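Local coordinates for phytochrome Response Regulator RcpA (Tolypothrix sp. PCC 7601, PDB 1K68), which carries an aspartyl phosphate beside a bound magnesium ion and probably acts as a CheY-like receiver in phytochrome signalling, at residues Q19-N24 against Q123-I128. Residues are numbered along the deposited sequence; the frame is centred on the assembly and turned at random.
Sequences QEALAN and QIVKGI
Ala21 O accepts two N-H groups at the end of helix 12-23: the backbone Asn24 N at 3.2 Å and, across the contact and as modelled, Lys126 NZ at 3.0 Å, an atom whose place is less sure. In this (beta/alpha)5 receiver fold the contact joins the first helix to the last, 118-135, with the segment axes 8.7 Å apart and inclined at 49°. Bends at chi2 (-59°) and chi3 (-67°) carry the lysine chain across to the end of helix 12-23, its CD passing 3.2 Å from Ala21 O. The ammonium also faces Asn24 O, but that bond is modelled too short to be trusted, and NZ stands too close to its neighbours. Carbonyls gathered at a helix C-terminus would be expected to favour a positive charge. A methionine here has no ammonium, and Ala21 O would probably lose its partner from helix 118-135. Beneath the lysine the packing is apolar and buried; Phe122, one turn earlier, also touches Ala21. Val125, with CG1 anti to its N, lays that methyl against both Ala21 and Leu22. The leucine side chain crosses that of the valine nearly at right angles, CD2 lying 3.8 Å from CG1, whereas Ala21 CB presses tightly on the same Val125 CG1 at 3.5 Å.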
# COMPACT_ATOMS: atom_id res chain seq x y z
N GLN A 19 6.19 3.52 -2.02
CA GLN A 19 5.61 4.65 -2.74
C GLN A 19 4.50 5.33 -1.93
O GLN A 19 4.32 6.54 -2.01
CB GLN A 19 5.05 4.21 -4.09
CG GLN A 19 6.12 3.77 -5.06
CD GLN A 19 5.57 3.46 -6.44
OE1 GLN A 19 4.50 2.88 -6.58
NE2 GLN A 19 6.31 3.84 -7.47
N GLU A 20 3.77 4.54 -1.14
CA GLU A 20 2.69 5.08 -0.31
C GLU A 20 3.24 5.90 0.84
O GLU A 20 2.71 6.97 1.17
CB GLU A 20 1.84 3.94 0.26
CG GLU A 20 1.07 3.18 -0.78
CD GLU A 20 0.20 4.09 -1.60
OE1 GLU A 20 -0.60 4.84 -0.99
OE2 GLU A 20 0.30 4.06 -2.85
N ALA A 21 4.30 5.40 1.46
CA ALA A 21 4.92 6.10 2.58
C ALA A 21 5.52 7.42 2.12
O ALA A 21 5.36 8.45 2.78
CB ALA A 21 5.98 5.22 3.22
N LEU A 22 6.22 7.40 0.99
CA LEU A 22 6.84 8.60 0.46
C LEU A 22 5.80 9.61 -0.02
O LEU A 22 6.07 10.81 -0.06
CB LEU A 22 7.79 8.26 -0.69
CG LEU A 22 9.02 7.42 -0.36
CD1 LEU A 22 9.75 7.04 -1.64
CD2 LEU A 22 9.94 8.19 0.58
N ALA A 23 4.63 9.11 -0.39
CA ALA A 23 3.55 9.96 -0.88
C ALA A 23 2.94 10.78 0.25
O ALA A 23 2.37 11.84 0.02
CB ALA A 23 2.47 9.12 -1.56
N ASN A 24 3.06 10.28 1.48
CA ASN A 24 2.51 10.98 2.63
C ASN A 24 3.53 11.90 3.28
O ASN A 24 3.51 12.12 4.49
CB ASN A 24 1.99 9.98 3.66
CG ASN A 24 0.76 9.24 3.18
OD1 ASN A 24 -0.23 9.85 2.77
ND2 ASN A 24 0.82 7.91 3.22
N GLN A 123 6.70 3.00 8.73
CA GLN A 123 7.26 4.05 9.57
C GLN A 123 8.75 4.24 9.32
O GLN A 123 9.28 5.33 9.49
CB GLN A 123 6.99 3.76 11.04
CG GLN A 123 5.51 3.88 11.41
CD GLN A 123 4.93 5.24 11.04
OE1 GLN A 123 5.48 6.28 11.40
NE2 GLN A 123 3.81 5.24 10.32
N ILE A 124 9.43 3.18 8.90
CA ILE A 124 10.85 3.28 8.60
C ILE A 124 11.03 4.14 7.36
O ILE A 124 11.89 5.02 7.31
CB ILE A 124 11.47 1.89 8.37
CG1 ILE A 124 11.81 1.25 9.72
CG2 ILE A 124 12.69 1.98 7.49
CD1 ILE A 124 12.43 -0.11 9.61
N VAL A 125 10.21 3.90 6.34
CA VAL A 125 10.33 4.69 5.12
C VAL A 125 10.06 6.15 5.44
O VAL A 125 10.71 7.04 4.89
CB VAL A 125 9.36 4.20 4.03
CG1 VAL A 125 9.45 5.11 2.80
CG2 VAL A 125 9.68 2.76 3.66
N LYS A 126 9.12 6.39 6.34
CA LYS A 126 8.79 7.76 6.74
C LYS A 126 10.01 8.38 7.42
O LYS A 126 10.28 9.56 7.25
CB LYS A 126 7.60 7.79 7.71
CG LYS A 126 6.29 7.29 7.12
CD LYS A 126 5.87 8.12 5.91
CE LYS A 126 5.49 9.55 6.29
NZ LYS A 126 5.09 10.35 5.10
N GLY A 127 10.74 7.57 8.18
CA GLY A 127 11.92 8.09 8.84
C GLY A 127 12.99 8.42 7.82
O GLY A 127 13.71 9.41 7.94
N ILE A 128 13.10 7.59 6.79
CA ILE A 128 14.07 7.82 5.74
C ILE A 128 13.77 9.15 5.05
O ILE A 128 14.65 9.99 4.89
CB ILE A 128 14.03 6.68 4.70
CG1 ILE A 128 14.57 5.40 5.33
CG2 ILE A 128 14.86 7.05 3.47
CD1 ILE A 128 14.41 4.19 4.46